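Side-chain contacts in TRAP-T family transporter, DctP (Periplasmic binding) subunit (Sulfitobacter sp. NAS-14.1, PDB 4PF8), which binds beta-D-galacturonate and, as the periplasmic solute-binding subunit of a TRAP transporter, probably hands it to the membrane subunits for uptake: residues I31-Y36 / Y212-H217; K222-T227 / K278-G283; P112-L117 / Y140-A145; G59-A64 / M82-F87. One frame throughout, in Å; residues are numbered along the deposited sequence.

Contact 1. Residues I31-Y36 / Y212-H217; sequences IHVEDY and YESTSH. With GTR (beta-D-galactopyranuronic acid), chain D.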
# COMPACT_ATOMS: atom_id res chain seq x y z
N ILE A 31 -7.42 -6.54 -2.77
CA ILE A 31 -6.77 -6.64 -4.06
C ILE A 31 -5.96 -7.92 -4.23
O ILE A 31 -5.66 -8.33 -5.35
CB ILE A 31 -5.88 -5.40 -4.30
CG1 ILE A 31 -5.63 -5.15 -5.78
CG2 ILE A 31 -4.57 -5.51 -3.53
CD1 ILE A 31 -4.97 -3.78 -6.03
N HIS A 32 -5.59 -8.54 -3.11
CA HIS A 32 -4.62 -9.63 -3.14
C HIS A 32 -5.17 -11.02 -3.34
O HIS A 32 -6.38 -11.24 -3.19
CB HIS A 32 -3.84 -9.60 -1.84
CG HIS A 32 -2.94 -8.42 -1.75
ND1 HIS A 32 -1.83 -8.29 -2.55
CD2 HIS A 32 -3.00 -7.31 -1.00
CE1 HIS A 32 -1.22 -7.15 -2.26
NE2 HIS A 32 -1.93 -6.53 -1.34
N VAL A 33 -4.30 -11.95 -3.72
CA VAL A 33 -4.65 -13.35 -3.78
C VAL A 33 -5.11 -13.85 -2.41
O VAL A 33 -4.79 -13.24 -1.40
CB VAL A 33 -3.50 -14.21 -4.31
CG1 VAL A 33 -3.13 -13.75 -5.73
CG2 VAL A 33 -2.30 -14.14 -3.36
N GLU A 34 -5.87 -14.94 -2.38
CA GLU A 34 -6.43 -15.44 -1.14
C GLU A 34 -5.34 -15.77 -0.12
O GLU A 34 -5.52 -15.52 1.08
CB GLU A 34 -7.30 -16.68 -1.40
CG GLU A 34 -8.07 -17.13 -0.18
CD GLU A 34 -9.17 -18.15 -0.49
OE1 GLU A 34 -9.35 -18.49 -1.68
OE2 GLU A 34 -9.83 -18.60 0.47
N ASP A 35 -4.25 -16.39 -0.57
CA ASP A 35 -3.19 -16.76 0.37
C ASP A 35 -2.16 -15.63 0.46
O ASP A 35 -1.14 -15.62 -0.24
CB ASP A 35 -2.52 -18.07 -0.02
CG ASP A 35 -1.55 -18.56 1.06
OD1 ASP A 35 -1.52 -17.95 2.15
OD2 ASP A 35 -0.81 -19.53 0.80
N TYR A 36 -2.44 -14.67 1.33
CA TYR A 36 -1.65 -13.43 1.45
C TYR A 36 -1.97 -12.85 2.83
O TYR A 36 -3.08 -13.00 3.32
CB TYR A 36 -2.04 -12.46 0.33
CG TYR A 36 -1.05 -11.34 0.10
CD1 TYR A 36 0.08 -11.57 -0.67
CD2 TYR A 36 -1.25 -10.07 0.60
CE1 TYR A 36 1.00 -10.55 -0.90
CE2 TYR A 36 -0.33 -9.05 0.38
CZ TYR A 36 0.80 -9.30 -0.38
OH TYR A 36 1.70 -8.27 -0.62
N TYR A 212 5.45 -8.75 -5.36
CA TYR A 212 6.28 -9.13 -6.51
C TYR A 212 6.21 -10.63 -6.76
O TYR A 212 6.16 -11.08 -7.91
CB TYR A 212 7.70 -8.65 -6.20
CG TYR A 212 8.80 -9.04 -7.15
CD1 TYR A 212 8.73 -8.78 -8.50
CD2 TYR A 212 9.98 -9.58 -6.65
CE1 TYR A 212 9.77 -9.10 -9.33
CE2 TYR A 212 11.03 -9.91 -7.48
CZ TYR A 212 10.94 -9.64 -8.79
OH TYR A 212 12.01 -9.99 -9.58
N GLU A 213 6.21 -11.41 -5.68
CA GLU A 213 6.13 -12.86 -5.74
C GLU A 213 4.72 -13.39 -6.02
O GLU A 213 4.53 -14.20 -6.93
CB GLU A 213 6.66 -13.46 -4.43
CG GLU A 213 6.61 -14.97 -4.36
CD GLU A 213 5.37 -15.46 -3.65
OE1 GLU A 213 5.06 -14.92 -2.56
OE2 GLU A 213 4.71 -16.37 -4.19
N SER A 214 3.73 -12.95 -5.24
CA SER A 214 2.40 -13.56 -5.27
C SER A 214 1.70 -13.35 -6.61
O SER A 214 0.84 -14.14 -6.99
CB SER A 214 1.53 -13.03 -4.13
OG SER A 214 1.27 -11.66 -4.23
N THR A 215 2.08 -12.29 -7.31
CA THR A 215 1.49 -11.92 -8.60
C THR A 215 2.20 -12.56 -9.77
O THR A 215 1.80 -12.37 -10.93
CB THR A 215 1.59 -10.43 -8.83
OG1 THR A 215 2.97 -10.05 -8.77
CG2 THR A 215 0.77 -9.65 -7.80
N SER A 216 3.27 -13.29 -9.48
CA SER A 216 4.15 -13.85 -10.50
C SER A 216 4.93 -12.81 -11.29
O SER A 216 5.53 -13.14 -12.32
CB SER A 216 3.40 -14.77 -11.45
OG SER A 216 2.82 -15.87 -10.76
N HIS A 217 4.95 -11.55 -10.85
CA HIS A 217 5.76 -10.56 -11.54
C HIS A 217 7.22 -11.02 -11.59
O HIS A 217 7.94 -10.71 -12.54
CB HIS A 217 5.69 -9.18 -10.90
CG HIS A 217 4.34 -8.55 -11.00
ND1 HIS A 217 4.02 -7.37 -10.36
CD2 HIS A 217 3.20 -8.96 -11.62
CE1 HIS A 217 2.75 -7.08 -10.58
NE2 HIS A 217 2.23 -8.04 -11.32
C1 GTR D . 0.68 -3.51 -3.04
C2 GTR D . -0.45 -3.05 -2.19
C3 GTR D . -1.71 -3.10 -3.04
C4 GTR D . -1.58 -2.20 -4.26
C5 GTR D . -0.35 -2.68 -5.02
C6 GTR D . -0.07 -1.79 -6.22
O1 GTR D . 1.94 -3.43 -2.30
O2 GTR D . -0.58 -3.98 -1.08
O3 GTR D . -2.77 -2.55 -2.23
O4 GTR D . -1.39 -0.85 -3.81
O5 GTR D . 0.82 -2.70 -4.17
O6A GTR D . 1.15 -1.65 -6.52
O6B GTR D . -1.03 -1.37 -6.90
O HOH W 1 -1.51 -10.58 -4.21

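Contact 2. Residues K222-T227 / K278-G283; sequences KYYSLT and KIIMDG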
# COMPACT_ATOMS: atom_id res chain seq x y z
N LYS A 222 13.05 -10.33 -13.89
CA LYS A 222 13.98 -11.12 -13.09
C LYS A 222 15.09 -10.34 -12.39
O LYS A 222 15.97 -10.97 -11.80
CB LYS A 222 14.59 -12.24 -13.94
CG LYS A 222 13.59 -13.10 -14.72
CD LYS A 222 12.58 -13.86 -13.85
CE LYS A 222 13.21 -15.04 -13.11
NZ LYS A 222 12.20 -15.81 -12.30
N TYR A 223 15.05 -9.00 -12.44
CA TYR A 223 15.96 -8.18 -11.65
C TYR A 223 15.18 -7.46 -10.57
O TYR A 223 14.21 -6.78 -10.87
CB TYR A 223 16.66 -7.15 -12.54
CG TYR A 223 17.49 -7.76 -13.62
CD1 TYR A 223 18.72 -8.32 -13.32
CD2 TYR A 223 17.04 -7.81 -14.92
CE1 TYR A 223 19.48 -8.91 -14.33
CE2 TYR A 223 17.80 -8.40 -15.93
CZ TYR A 223 19.02 -8.94 -15.61
OH TYR A 223 19.79 -9.51 -16.59
N TYR A 224 15.59 -7.64 -9.32
CA TYR A 224 14.92 -6.98 -8.18
C TYR A 224 16.01 -6.21 -7.45
O TYR A 224 17.01 -6.80 -7.01
CB TYR A 224 14.30 -8.04 -7.26
CG TYR A 224 13.30 -7.57 -6.21
CD1 TYR A 224 12.50 -6.47 -6.43
CD2 TYR A 224 13.13 -8.27 -5.01
CE1 TYR A 224 11.54 -6.07 -5.49
CE2 TYR A 224 12.19 -7.87 -4.08
CZ TYR A 224 11.40 -6.76 -4.34
OH TYR A 224 10.45 -6.33 -3.41
N SER A 225 15.83 -4.90 -7.36
CA SER A 225 16.84 -4.00 -6.84
C SER A 225 16.24 -3.32 -5.60
O SER A 225 15.25 -2.60 -5.71
CB SER A 225 17.24 -2.99 -7.89
OG SER A 225 17.69 -3.66 -9.07
N LEU A 226 16.84 -3.57 -4.45
CA LEU A 226 16.23 -3.23 -3.17
C LEU A 226 16.42 -1.77 -2.76
O LEU A 226 17.06 -1.45 -1.74
CB LEU A 226 16.70 -4.21 -2.08
CG LEU A 226 16.37 -5.69 -2.34
CD1 LEU A 226 17.02 -6.58 -1.29
CD2 LEU A 226 14.87 -5.95 -2.42
N THR A 227 15.83 -0.89 -3.55
CA THR A 227 15.84 0.54 -3.30
C THR A 227 15.03 0.93 -2.07
O THR A 227 15.32 1.91 -1.43
CB THR A 227 15.31 1.28 -4.51
OG1 THR A 227 14.11 0.63 -4.95
CG2 THR A 227 16.33 1.23 -5.65
N LYS A 278 12.63 -15.85 -0.25
CA LYS A 278 13.19 -17.17 -0.54
C LYS A 278 12.69 -17.72 -1.89
O LYS A 278 13.47 -18.27 -2.68
CB LYS A 278 12.87 -18.14 0.60
CG LYS A 278 13.63 -19.45 0.49
CD LYS A 278 13.34 -20.36 1.65
CE LYS A 278 14.24 -21.58 1.61
NZ LYS A 278 14.03 -22.40 0.38
N ILE A 279 11.40 -17.57 -2.15
CA ILE A 279 10.81 -18.02 -3.41
C ILE A 279 11.45 -17.28 -4.60
O ILE A 279 11.79 -17.89 -5.62
CB ILE A 279 9.29 -17.81 -3.39
CG1 ILE A 279 8.65 -18.81 -2.42
CG2 ILE A 279 8.67 -17.97 -4.78
CD1 ILE A 279 7.26 -18.48 -2.06
N ILE A 280 11.61 -15.98 -4.44
CA ILE A 280 12.18 -15.11 -5.46
C ILE A 280 13.59 -15.57 -5.77
O ILE A 280 13.97 -15.77 -6.94
CB ILE A 280 12.17 -13.64 -4.95
CG1 ILE A 280 10.73 -13.09 -5.01
CG2 ILE A 280 13.17 -12.76 -5.67
CD1 ILE A 280 10.54 -11.85 -4.11
N MSE A 281 14.38 -15.80 -4.73
CA MSE A 281 15.78 -16.17 -4.95
C MSE A 281 15.87 -17.58 -5.54
O MSE A 281 16.68 -17.84 -6.44
CB MSE A 281 16.57 -16.03 -3.66
CG MSE A 281 16.66 -14.57 -3.20
SE MSE A 281 17.76 -14.33 -1.62
CE MSE A 281 16.65 -15.23 -0.35
N ASP A 282 15.03 -18.49 -5.05
CA ASP A 282 15.03 -19.86 -5.55
C ASP A 282 14.52 -19.93 -7.00
O ASP A 282 14.78 -20.90 -7.72
CB ASP A 282 14.15 -20.76 -4.69
CG ASP A 282 14.74 -21.06 -3.31
OD1 ASP A 282 15.92 -20.75 -3.05
OD2 ASP A 282 13.99 -21.63 -2.49
N GLY A 283 13.79 -18.91 -7.41
CA GLY A 283 13.24 -18.83 -8.75
C GLY A 283 14.16 -18.17 -9.77
O GLY A 283 13.75 -17.92 -10.90

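Contact 3. Residues P112-L117 / Y140-A145; sequences PQMYEL and YYDAGA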
# COMPACT_ATOMS: atom_id res chain seq x y z
N PRO A 112 9.64 -0.21 11.24
CA PRO A 112 9.25 0.00 12.64
C PRO A 112 8.92 1.46 12.99
O PRO A 112 8.06 1.73 13.84
CB PRO A 112 10.47 -0.52 13.43
CG PRO A 112 11.07 -1.54 12.51
CD PRO A 112 10.90 -0.98 11.13
N GLN A 113 9.59 2.41 12.36
CA GLN A 113 9.26 3.81 12.59
C GLN A 113 7.86 4.11 12.03
O GLN A 113 7.10 4.86 12.63
CB GLN A 113 10.26 4.74 11.92
CG GLN A 113 10.05 6.17 12.33
CD GLN A 113 10.43 7.17 11.27
OE1 GLN A 113 10.25 6.93 10.09
NE2 GLN A 113 10.95 8.30 11.70
N MSE A 114 7.54 3.51 10.89
CA MSE A 114 6.19 3.67 10.32
C MSE A 114 5.14 3.16 11.31
O MSE A 114 4.13 3.82 11.54
CB MSE A 114 6.09 2.98 8.96
CG MSE A 114 4.70 3.06 8.30
SE MSE A 114 3.42 1.74 8.92
CE MSE A 114 4.07 0.20 7.92
N TYR A 115 5.39 2.02 11.97
CA TYR A 115 4.41 1.53 12.95
C TYR A 115 4.23 2.56 14.07
O TYR A 115 3.10 2.88 14.46
CB TYR A 115 4.84 0.24 13.64
CG TYR A 115 4.75 -1.08 12.89
CD1 TYR A 115 4.63 -1.15 11.51
CD2 TYR A 115 4.80 -2.27 13.59
CE1 TYR A 115 4.57 -2.39 10.86
CE2 TYR A 115 4.72 -3.49 12.96
CZ TYR A 115 4.62 -3.55 11.61
OH TYR A 115 4.57 -4.81 11.05
N GLU A 116 5.34 3.08 14.58
CA GLU A 116 5.31 4.02 15.69
C GLU A 116 4.51 5.27 15.33
O GLU A 116 3.69 5.74 16.12
CB GLU A 116 6.73 4.40 16.13
N LEU A 117 4.73 5.79 14.12
CA LEU A 117 4.06 7.02 13.69
C LEU A 117 2.59 6.76 13.39
O LEU A 117 1.73 7.54 13.83
CB LEU A 117 4.77 7.61 12.45
CG LEU A 117 6.19 8.11 12.72
CD1 LEU A 117 6.87 8.53 11.44
CD2 LEU A 117 6.19 9.25 13.71
N TYR A 140 -3.74 -0.06 10.84
CA TYR A 140 -2.78 0.07 9.75
C TYR A 140 -1.97 -1.21 9.55
O TYR A 140 -1.16 -1.63 10.40
CB TYR A 140 -1.88 1.31 9.97
CG TYR A 140 -2.66 2.60 9.98
CD1 TYR A 140 -3.30 3.05 8.82
CD2 TYR A 140 -2.78 3.36 11.14
CE1 TYR A 140 -4.05 4.20 8.82
CE2 TYR A 140 -3.53 4.54 11.15
CZ TYR A 140 -4.16 4.95 9.98
OH TYR A 140 -4.91 6.11 9.97
N TYR A 141 -2.22 -1.85 8.42
CA TYR A 141 -1.55 -3.08 8.01
C TYR A 141 -0.20 -2.76 7.38
O TYR A 141 0.01 -1.70 6.81
CB TYR A 141 -2.41 -3.84 6.99
CG TYR A 141 -3.59 -4.67 7.52
CD1 TYR A 141 -4.17 -4.43 8.76
CD2 TYR A 141 -4.13 -5.68 6.74
CE1 TYR A 141 -5.26 -5.21 9.20
CE2 TYR A 141 -5.19 -6.45 7.17
CZ TYR A 141 -5.76 -6.21 8.39
OH TYR A 141 -6.82 -6.98 8.79
N ASP A 142 0.73 -3.70 7.53
CA ASP A 142 2.09 -3.60 7.01
C ASP A 142 2.14 -3.99 5.54
O ASP A 142 1.57 -4.99 5.15
CB ASP A 142 2.96 -4.56 7.83
CG ASP A 142 4.46 -4.31 7.73
OD1 ASP A 142 4.94 -3.60 6.82
OD2 ASP A 142 5.17 -4.90 8.60
N ALA A 143 2.83 -3.19 4.74
CA ALA A 143 3.12 -3.56 3.36
C ALA A 143 4.61 -3.40 3.07
O ALA A 143 5.03 -3.24 1.92
CB ALA A 143 2.30 -2.75 2.39
N GLY A 144 5.41 -3.48 4.12
CA GLY A 144 6.85 -3.44 3.95
C GLY A 144 7.30 -2.24 3.15
O GLY A 144 6.72 -1.18 3.26
N ALA A 145 8.39 -2.41 2.40
CA ALA A 145 8.95 -1.35 1.57
C ALA A 145 8.92 -1.78 0.12
O ALA A 145 9.05 -2.96 -0.18
CB ALA A 145 10.40 -1.05 1.98

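Contact 4. Residues G59-A64 / M82-F87; sequences GKVFHA and MDFGVF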
# COMPACT_ATOMS: atom_id res chain seq x y z
N GLY A 59 -20.55 -11.49 6.70
CA GLY A 59 -19.97 -10.84 5.55
C GLY A 59 -18.96 -11.73 4.88
O GLY A 59 -18.70 -12.86 5.30
N LYS A 60 -18.39 -11.20 3.83
CA LYS A 60 -17.48 -11.96 3.00
C LYS A 60 -16.44 -11.02 2.45
O LYS A 60 -16.76 -9.90 2.04
CB LYS A 60 -18.23 -12.62 1.84
CG LYS A 60 -17.31 -13.42 0.92
CD LYS A 60 -18.08 -14.15 -0.17
CE LYS A 60 -17.12 -14.84 -1.13
NZ LYS A 60 -17.78 -15.18 -2.43
N VAL A 61 -15.20 -11.50 2.46
CA VAL A 61 -14.09 -10.83 1.81
C VAL A 61 -13.95 -11.34 0.38
O VAL A 61 -13.94 -12.54 0.12
CB VAL A 61 -12.77 -11.09 2.55
CG1 VAL A 61 -11.62 -10.32 1.91
CG2 VAL A 61 -12.92 -10.71 4.03
N PHE A 62 -13.90 -10.40 -0.56
CA PHE A 62 -13.78 -10.71 -1.97
C PHE A 62 -12.37 -10.40 -2.40
O PHE A 62 -11.96 -9.23 -2.43
CB PHE A 62 -14.79 -9.90 -2.78
CG PHE A 62 -16.22 -10.32 -2.53
CD1 PHE A 62 -16.93 -9.83 -1.45
CD2 PHE A 62 -16.82 -11.24 -3.35
CE1 PHE A 62 -18.20 -10.23 -1.20
CE2 PHE A 62 -18.11 -11.65 -3.12
CZ PHE A 62 -18.81 -11.14 -2.03
N HIS A 63 -11.63 -11.46 -2.70
CA HIS A 63 -10.20 -11.35 -2.98
C HIS A 63 -9.91 -11.03 -4.45
O HIS A 63 -10.81 -11.00 -5.29
CB HIS A 63 -9.52 -12.68 -2.60
CG HIS A 63 -9.75 -13.07 -1.19
ND1 HIS A 63 -9.29 -12.30 -0.14
CD2 HIS A 63 -10.39 -14.12 -0.62
CE1 HIS A 63 -9.64 -12.86 1.01
NE2 HIS A 63 -10.31 -13.96 0.74
N ALA A 64 -8.65 -10.74 -4.72
CA ALA A 64 -8.13 -10.63 -6.08
C ALA A 64 -8.74 -9.46 -6.85
O ALA A 64 -8.75 -9.47 -8.09
CB ALA A 64 -8.33 -11.94 -6.84
N MSE A 82 -19.45 -0.44 -0.65
CA MSE A 82 -18.54 -1.44 -0.13
C MSE A 82 -18.49 -1.19 1.37
O MSE A 82 -18.40 -0.04 1.78
CB MSE A 82 -17.13 -1.25 -0.70
CG MSE A 82 -16.16 -2.28 -0.23
SE MSE A 82 -16.48 -3.95 -1.15
CE MSE A 82 -15.95 -3.33 -2.89
N ASP A 83 -18.57 -2.23 2.20
CA ASP A 83 -18.61 -1.99 3.64
C ASP A 83 -17.26 -1.88 4.31
O ASP A 83 -17.09 -1.09 5.23
CB ASP A 83 -19.41 -3.10 4.32
CG ASP A 83 -20.81 -3.16 3.79
OD1 ASP A 83 -21.57 -2.21 4.07
OD2 ASP A 83 -21.13 -4.12 3.04
N PHE A 84 -16.31 -2.70 3.88
CA PHE A 84 -14.96 -2.65 4.44
C PHE A 84 -13.93 -3.03 3.41
O PHE A 84 -14.24 -3.55 2.34
CB PHE A 84 -14.84 -3.49 5.72
CG PHE A 84 -14.95 -4.99 5.54
CD1 PHE A 84 -16.17 -5.60 5.28
CD2 PHE A 84 -13.84 -5.79 5.72
CE1 PHE A 84 -16.28 -6.98 5.14
CE2 PHE A 84 -13.94 -7.18 5.59
CZ PHE A 84 -15.17 -7.77 5.30
N GLY A 85 -12.67 -2.76 3.73
CA GLY A 85 -11.59 -3.09 2.82
C GLY A 85 -10.26 -2.86 3.47
O GLY A 85 -10.18 -2.25 4.52
N VAL A 86 -9.22 -3.39 2.86
CA VAL A 86 -7.87 -2.95 3.17
C VAL A 86 -7.34 -2.27 1.92
O VAL A 86 -7.29 -2.88 0.85
CB VAL A 86 -6.94 -4.08 3.57
CG1 VAL A 86 -5.50 -3.60 3.67
CG2 VAL A 86 -7.38 -4.68 4.91
N PHE A 87 -6.99 -1.01 2.09
CA PHE A 87 -6.52 -0.17 1.00
C PHE A 87 -5.11 0.34 1.28
O PHE A 87 -4.83 0.83 2.38
CB PHE A 87 -7.40 1.08 0.83
CG PHE A 87 -8.84 0.80 0.55
CD1 PHE A 87 -9.24 0.04 -0.52
CD2 PHE A 87 -9.82 1.41 1.32
CE1 PHE A 87 -10.57 -0.19 -0.77
CE2 PHE A 87 -11.17 1.20 1.04
CZ PHE A 87 -11.53 0.38 0.00

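Contact 1. Residues I31-Y36 / Y212-H217
V33 and S214 bring the two backbones closest, with 7.2 Å between their CA atoms, so side chains and a water make the contact and no direct hydrogen bond crosses it. V33 CG2 lies 4.1 Å from S214 CB. Y36 CG is anti to the backbone N (chi1 -163°), which carries the ring over H32 and up to S214. It meets S214 obliquely, with Y36 CE1 3.5 Å from S214 OG. A water joins the two sides. It donates to S214 OG at 3.0 Å, accepts from V33 N, and bonds H32 ND1 at 2.8 Å in the plane of the imidazole. S214 OG also bonds P210 O, and Y36 OH bonds S211 OG.

The H32 ring is sandwiched. Y36 CE2 sits over the centre of one face, and I31 CG2 lies toward the rim of the other. With both faces covered and ND1 tied to water, H32 NE2 is set to donate to O2 of the galacturonate at 2.9 Å (146°). S214 and Y36 thus act as second-shell residues to a pocket histidine.

The 31-36 loop links strand 26-29 to helix 37-52 and meets the end of helix 209-214. Helix 248-282 touches both segments, through W269 on Y36 and R272 on S214.

Contact 2. Residues K222-T227 / K278-G283
K222 and G283 make the one polar link between the two segments. K222 NZ donates to G283 O at 3.0 Å. The donor stands above the carbonyl plane, 41° out of it, so the bond is not directed at a lone pair. The lysine chain folds to get there, with bends at chi2 and chi3 that turn its end toward the helix terminus. The same NZ bonds F218 O. With an alanine here, the carbonyls of G283 and F218 would probably lose their shared donor, and the turn after the helix would be less firmly tied to the strand.

The apolar part is Y224 against I280. I280 CD1 approaches the tyrosine ring obliquely, 4.3 Å from Y224 CE2. L226 CD2 lies over one face of that ring, offset toward the rim. Y212 also meets both Y224 and I280, and the phenol is fixed at its far end by Y224 OH to N207 O.

A salt bridge lies within the helix. K278 NZ meets the syn lone pair of D282 OD2 at 3.0 Å, one turn along, on an exposed side.

At the start of strand 223-230, K222 and Y223 both face N150 in a classic beta bulge. The chemistry is that of a helix end: the cation sits at the carboxyl terminus of helix 248-282, where its charge probably suits the helix dipole, while buried Y224 and I280 supply the apolar contact.

Contact 3. Residues P112-L117 / Y140-A145
Y115 meets D142 at the edge of its ring: D142 CG lies in the ring plane, as does M114 CE from the same helix. The ring also makes a cation-pi contact with R266 of helix 248-282. The carboxylate stands almost upright to the ring, with the planes 82° apart.

Y115 OH donates to D142 OD2 in a short bond of 2.5 Å. It arrives from above the carboxylate, 38° out of its plane. The other oxygen turns to the backbone. D142 OD1 accepts a fairly straight bond from G144 N at 2.7 Å, on the anti side but tilted well out of the carboxylate plane. The two bonds hold both oxygens and fix the rotation of the carboxylate. M114 CE adds a loose contact, 4.1 Å from D142 OD1. The aspartate reaches the helix because CG is anti to the backbone N (chi1 -163°), which carries the carboxylate out from the chain.

A leucine in its place would probably leave Y115 OH and G144 N without their acceptor, and the turn after the strand would be freer to move.

V111 and W269 also touch D142. Beyond the aspartate, A143 O bonds N208 ND2, a residue of the sugar pocket.

The D142-G144 bond is an Asx turn. It shapes the chain where it leaves strand 135-141 of the five-stranded sheet for strand 146-150 of the four-stranded one. Such crossings between two lobes are a hallmark of periplasmic solute-binding proteins.

Contact 4. Residues G59-A64 / M82-F87
F84 and V61 meet through their rotamers. F84 CG sits between the backbone N and the carbonyl carbon (chi1 68°), which swings the ring toward strand 59-62. V61 CG1 is anti to the backbone N (chi1 -177°), leaving CG2 as the methyl that faces the ring. V61 CG2 lies 3.9 Å from F84 CZ and 4.0 Å from F84 CE2. It comes obliquely to the ring, and the two side chains cross at about a right angle. K60 O also nears the ring end, 4.2 Å from F84 CZ.

No hydrogen bond joins the two segments. V61 CA and G85 CA, the closest pair along the backbones, are 8.2 Å apart. Strand 26-29 runs between them in the sheet and is parallel to both, with helices 37-52 and 70-79 as the connections. This 2-1-3 order of parallel strands, with an antiparallel strand 234-239 next, matches the type II periplasmic binding protein fold. K60 and F62 take their backbone bonds from W26 and G28 of that middle strand and from N30 just beyond it.

F84 is buried under helix 37-52, where F45, M42 and M46 meet it, and M238 touches it from strand 234-239. Along strand 59-62, K60 CG rests over one face of the F62 ring, toward the rim. The carbonyl oxygen of V61 lies in a like way over the H63 ring, whose nitrogens bond E43 and N30.

How the contacts relate
From the N terminus, the chain leaves strand 26-29 through 31-36, the first half of contact 1, which closes only at 212-217. Within that long loop, contact 4 closes first, joining strands 59-62 and 84-88. Contact 3 follows, tying helix 111-118 to the loop just after strand 135-141. The two are in series and reach the same five-stranded sheet, where Y141 touches V86. Contact 2 comes after contact 1 has closed and joins strand 223-230 to the end of helix 248-282. None of the loops cross. H32 O meets A64 N between contacts 1 and 4, and Y212 packs on Y224 and I280 between contacts 1 and 2. Contact 1, at the sugar, thus touches both contact 2 and contact 4.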